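Local coordinates for protein EH1AB1 (Metagenome, PDB 6I8F) that hydrolyses esters as a metagenome-derived enzyme of the alpha/beta hydrolase fold, probably by way of a serine nucleophile, at residues 41-46 / 135-140; 70-73 / 78-81; 119-122 / 127-130; 187-192 / 253-258; 293-298 / 309-314. One frame throughout, in Å; residues are numbered along the deposited sequence.

Interaction 1 (41-46 / 135-140)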
loop_
_atom_site.group_PDB
_atom_site.type_symbol
_atom_site.label_atom_id
_atom_site.label_comp_id
_atom_site.label_asym_id
_atom_site.label_seq_id
_atom_site.Cartn_x
_atom_site.Cartn_y
_atom_site.Cartn_z
ATOM N N LEU A 41 -10.869 -37.806 3.656
ATOM C CA LEU A 41 -10.688 -37.927 5.090
ATOM C C LEU A 41 -11.864 -37.293 5.826
ATOM O O LEU A 41 -12.451 -36.323 5.347
ATOM C CB LEU A 41 -9.372 -37.253 5.487
ATOM C CG LEU A 41 -8.121 -37.813 4.813
ATOM C CD1 LEU A 41 -6.882 -37.063 5.279
ATOM C CD2 LEU A 41 -7.978 -39.308 5.073
ATOM N N PRO A 42 -12.225 -37.824 7.018
ATOM C CA PRO A 42 -13.085 -37.107 7.960
ATOM C C PRO A 42 -12.480 -35.727 8.274
ATOM O O PRO A 42 -11.250 -35.568 8.198
ATOM C CB PRO A 42 -13.098 -37.983 9.222
ATOM C CG PRO A 42 -12.639 -39.356 8.762
ATOM C CD PRO A 42 -11.775 -39.124 7.540
ATOM N N HIS A 43 -13.327 -34.751 8.626
ATOM C CA HIS A 43 -12.868 -33.370 8.769
ATOM C C HIS A 43 -11.884 -33.250 9.938
ATOM O O HIS A 43 -10.889 -32.554 9.806
ATOM C CB HIS A 43 -14.047 -32.385 8.848
ATOM C CG HIS A 43 -14.737 -32.207 7.538
ATOM N ND1 HIS A 43 -15.747 -33.055 7.115
ATOM C CD2 HIS A 43 -14.544 -31.322 6.533
ATOM C CE1 HIS A 43 -16.161 -32.687 5.918
ATOM N NE2 HIS A 43 -15.443 -31.618 5.538
ATOM N N ALA A 44 -12.139 -33.945 11.054
ATOM C CA ALA A 44 -11.266 -33.834 12.241
ATOM C C ALA A 44 -9.875 -34.415 11.943
ATOM O O ALA A 44 -8.875 -33.913 12.447
ATOM C CB ALA A 44 -11.893 -34.498 13.438
ATOM N N VAL A 45 -9.825 -35.449 11.095
ATOM C CA VAL A 45 -8.588 -36.130 10.716
ATOM C C VAL A 45 -7.793 -35.243 9.751
ATOM O O VAL A 45 -6.587 -35.034 9.929
ATOM C CB VAL A 45 -8.886 -37.505 10.083
ATOM C CG1 VAL A 45 -7.641 -38.147 9.486
ATOM C CG2 VAL A 45 -9.548 -38.442 11.087
ATOM N N GLY A 46 -8.477 -34.783 8.702
ATOM C CA GLY A 46 -7.901 -33.905 7.708
ATOM C C GLY A 46 -7.397 -32.615 8.335
ATOM O O GLY A 46 -6.329 -32.131 7.969
ATOM N N LEU A 135 -14.966 -23.676 14.402
ATOM C CA LEU A 135 -14.816 -24.127 13.023
ATOM C C LEU A 135 -15.933 -25.116 12.651
ATOM O O LEU A 135 -16.497 -25.819 13.510
ATOM C CB LEU A 135 -13.435 -24.772 12.878
ATOM C CG LEU A 135 -12.228 -23.881 13.189
ATOM C CD1 LEU A 135 -10.957 -24.711 13.309
ATOM C CD2 LEU A 135 -12.054 -22.811 12.127
ATOM N N ALA A 136 -16.242 -25.148 11.350
ATOM C CA ALA A 136 -17.072 -26.174 10.698
ATOM C C ALA A 136 -16.207 -27.402 10.420
ATOM O O ALA A 136 -14.995 -27.262 10.283
ATOM C CB ALA A 136 -17.640 -25.614 9.414
ATOM N N PRO A 137 -16.812 -28.600 10.313
ATOM C CA PRO A 137 -18.254 -28.817 10.274
ATOM C C PRO A 137 -18.971 -28.773 11.632
ATOM O O PRO A 137 -20.189 -28.678 11.661
ATOM C CB PRO A 137 -18.426 -30.218 9.653
ATOM C CG PRO A 137 -17.125 -30.914 9.947
ATOM C CD PRO A 137 -16.086 -29.810 9.912
ATOM N N GLU A 138 -18.210 -28.810 12.730
ATOM C CA GLU A 138 -18.764 -28.954 14.065
ATOM C C GLU A 138 -19.663 -27.748 14.368
ATOM O O GLU A 138 -20.723 -27.887 14.979
ATOM C CB GLU A 138 -17.643 -29.089 15.103
ATOM C CG GLU A 138 -16.811 -30.351 14.961
ATOM C CD GLU A 138 -15.614 -30.287 14.018
ATOM O OE1 GLU A 138 -15.555 -29.380 13.164
ATOM O OE2 GLU A 138 -14.736 -31.165 14.126
ATOM N N HIS A 139 -19.218 -26.563 13.944
ATOM C CA HIS A 139 -19.907 -25.312 14.216
ATOM C C HIS A 139 -20.022 -24.544 12.902
ATOM O O HIS A 139 -19.165 -23.709 12.580
ATOM C CB HIS A 139 -19.153 -24.528 15.303
ATOM C CG HIS A 139 -18.785 -25.360 16.482
ATOM N ND1 HIS A 139 -19.729 -25.818 17.380
ATOM C CD2 HIS A 139 -17.591 -25.847 16.893
ATOM C CE1 HIS A 139 -19.131 -26.535 18.309
ATOM N NE2 HIS A 139 -17.816 -26.568 18.034
ATOM N N PRO A 140 -21.037 -24.877 12.072
ATOM C CA PRO A 140 -21.136 -24.328 10.723
ATOM C C PRO A 140 -21.600 -22.866 10.740
ATOM O O PRO A 140 -21.955 -22.351 11.788
ATOM C CB PRO A 140 -22.172 -25.232 10.021
ATOM C CG PRO A 140 -22.992 -25.838 11.140
ATOM C CD PRO A 140 -22.111 -25.836 12.371
#
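His43, in the first turn of helix 43-55, packs its side chain against the pyrrolidine ring of Pro137 in the loop after strand 127-132. This is the close part of the contact: His43 CB lies 3.5 Å from Pro137 CD, and His43 CG is 3.6 Å from Pro137 CG, the two side chains running at a slant to each other. With CG anti to the carbonyl carbon (chi1 -72°), the imidazole is carried beside the proline, and its NE2 is hydrogen-bonded to the backbone O of Trp231, whose ring stacks on it. The peptide bond before Pro137 is cis. One residue further on, the contact thins toward the exposed side: Ala44 CB comes no nearer than 4.4 Å to Glu138 OE2, a carboxylate oxygen whose salt-bridge partner is Arg47 of the same helix. Between the two segments the adhesion is therefore apolar and small, while the polar ends of His43 and Glu138 find their partners outside it, tying helix 43-55 to this loop and to helix 230-236.

Interaction 2 (70-73 / 78-81)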
loop_
_atom_site.group_PDB
_atom_site.type_symbol
_atom_site.label_atom_id
_atom_site.label_comp_id
_atom_site.label_asym_id
_atom_site.label_seq_id
_atom_site.Cartn_x
_atom_site.Cartn_y
_atom_site.Cartn_z
ATOM N N GLY A 70 -4.980 -16.684 26.664
ATOM C CA GLY A 70 -6.163 -16.707 27.496
ATOM C C GLY A 70 -7.398 -17.002 26.668
ATOM O O GLY A 70 -7.299 -17.360 25.478
ATOM N N GLY A 71 -8.559 -16.843 27.306
ATOM C CA GLY A 71 -9.863 -16.996 26.667
ATOM C C GLY A 71 -10.885 -16.095 27.329
ATOM O O GLY A 71 -10.633 -15.569 28.399
ATOM N N PHE A 72 -12.026 -15.893 26.668
ATOM C CA PHE A 72 -13.163 -15.212 27.261
ATOM C C PHE A 72 -14.438 -15.880 26.738
ATOM O O PHE A 72 -14.386 -16.660 25.796
ATOM C CB PHE A 72 -13.128 -13.714 26.950
ATOM C CG PHE A 72 -13.059 -13.416 25.476
ATOM C CD1 PHE A 72 -14.206 -13.413 24.700
ATOM C CD2 PHE A 72 -11.841 -13.176 24.863
ATOM C CE1 PHE A 72 -14.139 -13.164 23.341
ATOM C CE2 PHE A 72 -11.776 -12.920 23.502
ATOM C CZ PHE A 72 -12.924 -12.935 22.743
ATOM N N ALA A 73 -15.571 -15.568 27.373
ATOM C CA ALA A 73 -16.851 -16.183 27.040
ATOM C C ALA A 73 -17.341 -15.613 25.711
ATOM O O ALA A 73 -17.584 -14.427 25.606
ATOM C CB ALA A 73 -17.846 -15.928 28.145
ATOM N N GLU A 78 -16.158 -20.873 24.860
ATOM C CA GLU A 78 -14.950 -20.124 25.110
ATOM C C GLU A 78 -14.351 -19.742 23.749
ATOM O O GLU A 78 -14.419 -20.514 22.789
ATOM C CB GLU A 78 -13.974 -20.947 25.952
ATOM C CG GLU A 78 -12.890 -20.105 26.590
ATOM C CD GLU A 78 -11.670 -20.876 27.056
ATOM O OE1 GLU A 78 -11.562 -22.075 26.735
ATOM O OE2 GLU A 78 -10.826 -20.266 27.736
ATOM N N ILE A 79 -13.825 -18.521 23.662
ATOM C CA ILE A 79 -12.971 -18.128 22.553
ATOM C C ILE A 79 -11.584 -17.851 23.123
ATOM O O ILE A 79 -11.439 -17.045 24.024
ATOM C CB ILE A 79 -13.530 -16.909 21.804
ATOM C CG1 ILE A 79 -14.928 -17.191 21.243
ATOM C CG2 ILE A 79 -12.558 -16.470 20.712
ATOM C CD1 ILE A 79 -15.685 -15.937 20.872
ATOM N N ARG A 80 -10.587 -18.551 22.583
ATOM C CA ARG A 80 -9.225 -18.422 23.004
ATOM C C ARG A 80 -8.534 -17.382 22.117
ATOM O O ARG A 80 -8.865 -17.212 20.940
ATOM C CB ARG A 80 -8.547 -19.791 22.945
ATOM C CG ARG A 80 -9.054 -20.759 24.008
ATOM C CD ARG A 80 -8.492 -22.153 23.805
ATOM N NE ARG A 80 -8.887 -22.702 22.512
ATOM C CZ ARG A 80 -8.439 -23.843 21.997
ATOM N NH1 ARG A 80 -7.585 -24.591 22.678
ATOM N NH2 ARG A 80 -8.847 -24.235 20.803
ATOM N N PHE A 81 -7.550 -16.702 22.696
ATOM C CA PHE A 81 -6.760 -15.724 21.966
ATOM C C PHE A 81 -5.285 -15.895 22.337
ATOM O O PHE A 81 -4.942 -16.478 23.382
ATOM C CB PHE A 81 -7.250 -14.312 22.274
ATOM C CG PHE A 81 -7.173 -13.955 23.734
ATOM C CD1 PHE A 81 -5.974 -13.535 24.294
ATOM C CD2 PHE A 81 -8.284 -14.076 24.554
ATOM C CE1 PHE A 81 -5.895 -13.233 25.647
ATOM C CE2 PHE A 81 -8.206 -13.755 25.902
ATOM C CZ PHE A 81 -7.007 -13.343 26.449
#
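Phe72 and Phe81, which lose the most surface to this contact, come together on one face of the antiparallel hairpin formed by strands 66-73 and 78-85. Phe72 CD2 meets Phe81 CD2 at 3.7 Å, with Phe81 CD2 near the plane of the Phe72 ring, at its edge. Both CG atoms stand between the backbone N and the carbonyl carbon (chi1 56° and 59°), which folds each ring back over the neighbouring strand. Phe81 thus lies on the Gly70 backbone, Gly70 CA sitting 4.0 Å from the ring centroid in a CH-pi contact over the face; a side chain at Gly70 would run into this ring. The far side of the Phe72 ring, at CE1, lies 4.0 Å from Ile79 CD1. An alanine in place of Phe81 would probably leave the Gly70 backbone uncovered and the Phe72 edge without its partner. Beneath the rings, Gly70 with Phe81 and Phe72 with Ile79 form hydrogen-bonded pairs; the bond from Ile79 N to Phe72 O is 2.9 Å long and almost straight (177°). Arg80 points to the other face and forms a salt bridge with Asp132. The chemistry is thus divided: four backbone hydrogen bonds fix the register, while aromatic and aliphatic carbon, continued by His154 and Phe162, shields one face of the hairpin.

Interaction 3 (119-122 / 127-130)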
loop_
_atom_site.group_PDB
_atom_site.type_symbol
_atom_site.label_atom_id
_atom_site.label_comp_id
_atom_site.label_asym_id
_atom_site.label_seq_id
_atom_site.Cartn_x
_atom_site.Cartn_y
_atom_site.Cartn_z
ATOM N N ARG A 119 5.569 -11.908 13.192
ATOM C CA ARG A 119 6.242 -11.033 12.240
ATOM C C ARG A 119 5.410 -9.761 12.068
ATOM O O ARG A 119 5.969 -8.673 12.032
ATOM C CB ARG A 119 6.500 -11.730 10.904
ATOM C CG ARG A 119 7.423 -10.956 9.978
ATOM C CD ARG A 119 7.822 -11.728 8.727
ATOM N NE ARG A 119 8.691 -10.927 7.878
ATOM C CZ ARG A 119 10.021 -11.023 7.834
ATOM N NH1 ARG A 119 10.629 -11.969 8.523
ATOM N NH2 ARG A 119 10.727 -10.196 7.068
ATOM N N LEU A 120 4.079 -9.896 11.988
ATOM C CA LEU A 120 3.224 -8.713 11.804
ATOM C C LEU A 120 3.388 -7.760 12.995
ATOM O O LEU A 120 3.433 -6.551 12.819
ATOM C CB LEU A 120 1.762 -9.137 11.635
ATOM C CG LEU A 120 1.400 -9.802 10.306
ATOM C CD1 LEU A 120 -0.058 -10.228 10.306
ATOM C CD2 LEU A 120 1.675 -8.883 9.126
ATOM N N ALA A 121 3.435 -8.312 14.214
ATOM C CA ALA A 121 3.578 -7.494 15.430
ATOM C C ALA A 121 4.894 -6.707 15.377
ATOM O O ALA A 121 4.887 -5.483 15.509
ATOM C CB ALA A 121 3.480 -8.351 16.665
ATOM N N ASN A 122 6.005 -7.412 15.160
ATOM C CA ASN A 122 7.339 -6.812 15.178
ATOM C C ASN A 122 7.462 -5.712 14.109
ATOM O O ASN A 122 7.989 -4.645 14.387
ATOM C CB ASN A 122 8.431 -7.871 15.015
ATOM C CG ASN A 122 8.637 -8.698 16.263
ATOM O OD1 ASN A 122 8.183 -8.325 17.338
ATOM N ND2 ASN A 122 9.332 -9.818 16.141
ATOM N N GLN A 127 0.484 -4.408 18.681
ATOM C CA GLN A 127 0.033 -5.657 19.290
ATOM C C GLN A 127 -0.783 -6.435 18.248
ATOM O O GLN A 127 -1.548 -5.825 17.519
ATOM C CB GLN A 127 -0.824 -5.366 20.522
ATOM C CG GLN A 127 -1.393 -6.632 21.148
ATOM C CD GLN A 127 -2.015 -6.418 22.507
ATOM O OE1 GLN A 127 -1.792 -7.208 23.420
ATOM N NE2 GLN A 127 -2.832 -5.384 22.640
ATOM N N VAL A 128 -0.601 -7.759 18.177
ATOM C CA VAL A 128 -1.512 -8.650 17.428
ATOM C C VAL A 128 -2.212 -9.589 18.425
ATOM O O VAL A 128 -1.603 -10.113 19.379
ATOM C CB VAL A 128 -0.786 -9.434 16.317
ATOM C CG1 VAL A 128 -1.726 -10.364 15.558
ATOM C CG2 VAL A 128 -0.085 -8.493 15.345
ATOM N N ILE A 129 -3.519 -9.770 18.218
ATOM C CA ILE A 129 -4.311 -10.718 18.990
ATOM C C ILE A 129 -4.987 -11.666 18.009
ATOM O O ILE A 129 -5.932 -11.264 17.341
ATOM C CB ILE A 129 -5.340 -10.019 19.891
ATOM C CG1 ILE A 129 -4.670 -9.004 20.818
ATOM C CG2 ILE A 129 -6.130 -11.057 20.678
ATOM C CD1 ILE A 129 -5.645 -8.181 21.641
ATOM N N SER A 130 -4.478 -12.906 17.959
ATOM C CA SER A 130 -4.971 -13.959 17.077
ATOM C C SER A 130 -6.130 -14.712 17.756
ATOM O O SER A 130 -6.059 -15.044 18.941
ATOM C CB SER A 130 -3.843 -14.887 16.716
ATOM O OG SER A 130 -4.283 -15.866 15.799
#
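Val128 points one methyl, CG2, at the turn of helix 114-124 that holds Leu120 and Ala121. The branch sits anti to the carbonyl carbon of Val128, while CG1 lies anti to the backbone N (chi1 179°), and this setting leaves CG2 to do all the touching. It rests on the helix backbone as much as on side chains: Ala121 N is 3.7 Å from Val128 CG2, and the methyl of Ala121 is nearly as close, CB to CG2 3.8 Å. Leu120 meets the same methyl with the root of its side chain, CB standing 4.2 Å from Val128 CG2. Neither helix residue aims its CB straight at the strand, whereas that of Val128 points toward the helix, so the valine packs against the side of the turn in a purely apolar, buried contact. The two elements belong to the beta-alpha-beta unit of strand 94-100, helix 114-124 and strand 127-132. Tyr99 of strand 94-100 touches both Leu120 and Val128, Tyr84 of strand 78-85 lies against Ala121, and Leu120 also packs on Ala320 of helix 310-327.

Interaction 4 (187-192 / 253-258)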
loop_
_atom_site.group_PDB
_atom_site.type_symbol
_atom_site.label_atom_id
_atom_site.label_comp_id
_atom_site.label_asym_id
_atom_site.label_seq_id
_atom_site.Cartn_x
_atom_site.Cartn_y
_atom_site.Cartn_z
ATOM N N ALA A 187 -20.722 -5.564 9.918
ATOM C CA ALA A 187 -21.633 -5.926 11.026
ATOM C C ALA A 187 -21.729 -4.788 12.044
ATOM O O ALA A 187 -22.829 -4.352 12.394
ATOM C CB ALA A 187 -21.177 -7.192 11.688
ATOM N N CYS A 188 -20.574 -4.284 12.489
ATOM C CA CYS A 188 -20.549 -3.148 13.412
ATOM C C CYS A 188 -21.230 -1.925 12.789
ATOM O O CYS A 188 -22.020 -1.235 13.443
ATOM C CB CYS A 188 -19.130 -2.785 13.818
ATOM S SG CYS A 188 -18.373 -4.097 14.801
ATOM N N ARG A 189 -20.924 -1.653 11.523
ATOM C CA ARG A 189 -21.491 -0.493 10.888
ATOM C C ARG A 189 -23.020 -0.644 10.817
ATOM O O ARG A 189 -23.746 0.273 11.186
ATOM C CB ARG A 189 -20.921 -0.276 9.486
ATOM C CG ARG A 189 -21.436 1.011 8.865
ATOM C CD ARG A 189 -21.453 1.001 7.365
ATOM N NE ARG A 189 -22.191 -0.094 6.755
ATOM C CZ ARG A 189 -22.091 -0.371 5.470
ATOM N NH1 ARG A 189 -21.340 0.411 4.715
ATOM N NH2 ARG A 189 -22.702 -1.415 4.944
ATOM N N ASP A 190 -23.500 -1.803 10.353
ATOM C CA ASP A 190 -24.938 -2.017 10.154
ATOM C C ASP A 190 -25.687 -2.013 11.497
ATOM O O ASP A 190 -26.863 -1.676 11.537
ATOM C CB ASP A 190 -25.206 -3.292 9.357
ATOM C CG ASP A 190 -24.678 -3.208 7.935
ATOM O OD1 ASP A 190 -24.236 -2.115 7.556
ATOM O OD2 ASP A 190 -24.698 -4.238 7.227
ATOM N N ALA A 191 -25.005 -2.361 12.590
ATOM C CA ALA A 191 -25.612 -2.389 13.926
ATOM C C ALA A 191 -25.530 -1.018 14.616
ATOM O O ALA A 191 -26.013 -0.872 15.734
ATOM C CB ALA A 191 -24.934 -3.448 14.749
ATOM N N GLY A 192 -24.898 -0.031 13.969
ATOM C CA GLY A 192 -24.761 1.310 14.515
ATOM C C GLY A 192 -23.797 1.376 15.688
ATOM O O GLY A 192 -23.928 2.239 16.539
ATOM N N ALA A 253 -22.655 -5.718 -0.465
ATOM C CA ALA A 253 -23.240 -4.610 0.300
ATOM C C ALA A 253 -23.654 -3.477 -0.651
ATOM O O ALA A 253 -22.994 -3.194 -1.660
ATOM C CB ALA A 253 -22.286 -4.114 1.353
ATOM N N THR A 254 -24.764 -2.837 -0.288
ATOM C CA THR A 254 -25.403 -1.729 -1.012
ATOM C C THR A 254 -24.551 -0.461 -0.927
ATOM O O THR A 254 -24.530 0.368 -1.841
ATOM C CB THR A 254 -26.786 -1.461 -0.403
ATOM O OG1 THR A 254 -27.652 -2.474 -0.910
ATOM C CG2 THR A 254 -27.365 -0.105 -0.738
ATOM N N ASP A 255 -23.875 -0.311 0.211
ATOM C CA ASP A 255 -23.222 0.911 0.583
ATOM C C ASP A 255 -21.932 0.575 1.351
ATOM O O ASP A 255 -21.967 -0.114 2.360
ATOM C CB ASP A 255 -24.210 1.769 1.375
ATOM C CG ASP A 255 -23.549 2.872 2.170
ATOM O OD1 ASP A 255 -22.826 3.677 1.552
ATOM O OD2 ASP A 255 -23.745 2.891 3.400
ATOM N N PHE A 256 -20.798 1.065 0.837
ATOM C CA PHE A 256 -19.471 0.851 1.421
ATOM C C PHE A 256 -19.043 2.061 2.258
ATOM O O PHE A 256 -17.987 2.029 2.900
ATOM C CB PHE A 256 -18.451 0.523 0.326
ATOM C CG PHE A 256 -18.404 -0.939 -0.053
ATOM C CD1 PHE A 256 -19.520 -1.577 -0.572
ATOM C CD2 PHE A 256 -17.240 -1.676 0.093
ATOM C CE1 PHE A 256 -19.481 -2.924 -0.904
ATOM C CE2 PHE A 256 -17.198 -3.020 -0.243
ATOM C CZ PHE A 256 -18.318 -3.643 -0.738
ATOM N N THR A 257 -19.852 3.124 2.282
ATOM C CA THR A 257 -19.475 4.313 3.041
ATOM C C THR A 257 -19.530 3.972 4.534
ATOM O O THR A 257 -20.327 3.118 4.970
ATOM C CB THR A 257 -20.339 5.543 2.711
ATOM O OG1 THR A 257 -21.628 5.356 3.289
ATOM C CG2 THR A 257 -20.482 5.800 1.227
ATOM N N GLY A 258 -18.655 4.621 5.309
ATOM C CA GLY A 258 -18.588 4.413 6.752
ATOM C C GLY A 258 -17.792 3.180 7.157
ATOM O O GLY A 258 -17.705 2.876 8.335
#
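Arg189, near the end of helix 176-190, extends its guanidinium group to the backbone carbonyls of the loop 253-258. Arg189 NH1 donates to Thr257 O at 2.9 Å, within 14° of the guanidinium plane; Arg189 NH1 also stands 2.5 Å from Asp255 O, too short for its geometry to be trusted. NE and NH2 grip Asp190 OD1 side-on (Arg189 NE to Asp190 OD1 3.0 Å), and this salt bridge fixes the rotation of the group. Asp255 OD2, over the guanidinium face, makes a long salt bridge, 3.7 Å from Arg189 NH1, by charge alone since no N-H points at it. Asp255 OD1 accepts from Thr257 OG1 at 2.7 Å and from Thr257 N in an Asx turn that shapes the loop. A leucine replacing Arg189 would probably leave the Thr257 carbonyl without its donor and Asp190 without its charge mate. Packing is slight: Arg189 CD passes 3.4 Å from Thr257 O. The helix ends in a Schellman motif at Gly192, with Cys188 against helix 143-157, while Phe256 turns to helix 273-285, which the loop thus joins to helix 176-190 at the surface.

Interaction 5 (293-298 / 309-314); sequences VNYPGT and LSQGLK
Tyr295 of strand 290-296 turns the edge of its ring to Gln311 in the first turn of helix 310-327. The van der Waals contacts come first: Tyr295 CD2 lies 3.3 Å from Gln311 OE1, which is near the ring plane, and the ring and amide planes stand 49° apart. The same edge runs on to Lys314, with Tyr295 CE2 4.3 Å from Lys314 CB. The glutamine chain bends at chi2 (-66°), folding its amide back beside the tyrosine. A second, smaller patch lies at Thr298, whose OG1 is 3.8 Å from Leu309 CD1. Polar links run through water and outside partners. One water donates to both Pro296 O and Gln311 OE1, at 2.7 Å each, bridging Pro296 and the helix; Gln311 OE1 also accepts from Lys289 NZ of the second subunit, and that cationic donor would probably polarise the amide. Tyr295 OH is hydrogen-bonded to Glu318, one turn beyond Lys314. The backbone makes a type II turn from Tyr295 to Thr298, with Gly297 at positive phi. In the fold, strand 290-296 pairs with strand 262-267 on one side and, through Val293 and Asn294, with an antiparallel strand of the second subunit, while helix 310-327 packs against it and helix 18-32 borders Thr298 and Leu309.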
loop_
_atom_site.group_PDB
_atom_site.type_symbol
_atom_site.label_atom_id
_atom_site.label_comp_id
_atom_site.label_asym_id
_atom_site.label_seq_id
_atom_site.Cartn_x
_atom_site.Cartn_y
_atom_site.Cartn_z
ATOM N N VAL A 293 -2.935 -3.854 -3.151
ATOM C CA VAL A 293 -1.706 -4.385 -3.741
ATOM C C VAL A 293 -1.975 -5.780 -4.304
ATOM O O VAL A 293 -2.666 -6.582 -3.676
ATOM C CB VAL A 293 -0.529 -4.410 -2.747
ATOM C CG1 VAL A 293 -0.841 -5.204 -1.490
ATOM C CG2 VAL A 293 0.734 -4.938 -3.415
ATOM N N ASN A 294 -1.387 -6.036 -5.482
ATOM C CA ASN A 294 -1.389 -7.324 -6.117
ATOM C C ASN A 294 0.045 -7.851 -6.138
ATOM O O ASN A 294 0.964 -7.130 -6.544
ATOM C CB ASN A 294 -1.983 -7.289 -7.529
ATOM C CG ASN A 294 -2.031 -8.666 -8.161
ATOM O OD1 ASN A 294 -1.377 -8.913 -9.171
ATOM N ND2 ASN A 294 -2.754 -9.583 -7.552
ATOM N N TYR A 295 0.212 -9.100 -5.678
ATOM C CA TYR A 295 1.495 -9.813 -5.707
ATOM C C TYR A 295 1.462 -10.787 -6.888
ATOM O O TYR A 295 0.933 -11.885 -6.761
ATOM C CB TYR A 295 1.779 -10.524 -4.375
ATOM C CG TYR A 295 2.435 -9.643 -3.339
ATOM C CD1 TYR A 295 1.764 -8.556 -2.800
ATOM C CD2 TYR A 295 3.738 -9.863 -2.917
ATOM C CE1 TYR A 295 2.367 -7.713 -1.875
ATOM C CE2 TYR A 295 4.353 -9.035 -1.985
ATOM C CZ TYR A 295 3.661 -7.952 -1.464
ATOM O OH TYR A 295 4.246 -7.109 -0.569
ATOM N N PRO A 296 1.995 -10.415 -8.076
ATOM C CA PRO A 296 1.939 -11.302 -9.237
ATOM C C PRO A 296 2.816 -12.544 -9.017
ATOM O O PRO A 296 3.785 -12.508 -8.251
ATOM C CB PRO A 296 2.459 -10.448 -10.402
ATOM C CG PRO A 296 3.296 -9.364 -9.734
ATOM C CD PRO A 296 2.677 -9.144 -8.367
ATOM N N GLY A 297 2.458 -13.635 -9.687
ATOM C CA GLY A 297 3.325 -14.815 -9.768
ATOM C C GLY A 297 3.371 -15.633 -8.482
ATOM O O GLY A 297 4.231 -16.489 -8.355
ATOM N N THR A 298 2.460 -15.384 -7.532
ATOM C CA THR A 298 2.354 -16.215 -6.328
ATOM C C THR A 298 0.903 -16.679 -6.180
ATOM O O THR A 298 0.027 -16.257 -6.946
ATOM C CB THR A 298 2.875 -15.504 -5.071
ATOM O OG1 THR A 298 3.005 -16.478 -4.028
ATOM C CG2 THR A 298 1.989 -14.359 -4.629
ATOM N N LEU A 309 7.847 -19.577 0.459
ATOM C CA LEU A 309 7.622 -18.414 -0.407
ATOM C C LEU A 309 8.076 -17.134 0.312
ATOM O O LEU A 309 7.393 -16.606 1.198
ATOM C CB LEU A 309 6.145 -18.346 -0.816
ATOM C CG LEU A 309 5.577 -19.591 -1.504
ATOM C CD1 LEU A 309 4.104 -19.418 -1.834
ATOM C CD2 LEU A 309 6.364 -19.937 -2.761
ATOM N N SER A 310 9.240 -16.631 -0.111
ATOM C CA SER A 310 9.788 -15.357 0.332
ATOM C C SER A 310 8.814 -14.201 0.095
ATOM O O SER A 310 8.852 -13.220 0.834
ATOM C CB SER A 310 11.072 -15.072 -0.388
ATOM O OG SER A 310 12.076 -15.910 0.133
ATOM N N GLN A 311 8.021 -14.285 -0.983
ATOM C CA GLN A 311 7.075 -13.231 -1.318
ATOM C C GLN A 311 6.137 -13.041 -0.118
ATOM O O GLN A 311 5.684 -11.933 0.170
ATOM C CB GLN A 311 6.303 -13.575 -2.596
ATOM C CG GLN A 311 7.082 -13.338 -3.880
ATOM C CD GLN A 311 7.366 -11.874 -4.113
ATOM O OE1 GLN A 311 6.462 -11.062 -4.294
ATOM N NE2 GLN A 311 8.635 -11.517 -4.075
ATOM N N GLY A 312 5.876 -14.148 0.592
ATOM C CA GLY A 312 5.038 -14.144 1.771
ATOM C C GLY A 312 5.590 -13.241 2.863
ATOM O O GLY A 312 4.837 -12.538 3.534
ATOM N N LEU A 313 6.914 -13.250 3.048
ATOM C CA LEU A 313 7.535 -12.398 4.065
ATOM C C LEU A 313 7.485 -10.926 3.624
ATOM O O LEU A 313 7.271 -10.044 4.450
ATOM C CB LEU A 313 8.975 -12.848 4.308
ATOM C CG LEU A 313 9.130 -14.251 4.890
ATOM C CD1 LEU A 313 10.604 -14.619 4.975
ATOM C CD2 LEU A 313 8.472 -14.369 6.262
ATOM N N LYS A 314 7.699 -10.675 2.330
ATOM C CA LYS A 314 7.563 -9.332 1.776
ATOM C C LYS A 314 6.133 -8.823 2.004
ATOM O O LYS A 314 5.974 -7.691 2.425
ATOM C CB LYS A 314 7.941 -9.320 0.294
ATOM C CG LYS A 314 9.399 -9.657 0.011
ATOM C CD LYS A 314 10.239 -8.468 -0.407
ATOM C CE LYS A 314 11.708 -8.631 -0.066
ATOM N NZ LYS A 314 12.268 -9.854 -0.694
HETATM O O HOH W 1 4.991 -10.733 -6.546
#

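Interactions 2, 3 and 5 all reach the central mixed sheet. Interaction 2 builds the hairpin at one edge, and interaction 5 lies at the other, their centres about 32 Å apart on opposite sides of the chain's centre. Interaction 3 sits between, touching interaction 2 through Phe81 and Ile129 of neighbouring strands, and interaction 5 where Arg119 CD meets Leu313 CD2 at 3.7 Å. Along the chain, interaction 1 spans interactions 2 and 3; interactions 4 and 5 follow. Interactions 1 and 4 are surface contacts, centres about 31 Å apart, which attach loops to helices. Together they join sheet, helices and loops of an alpha/beta hydrolase whose sheet continues into a second subunit.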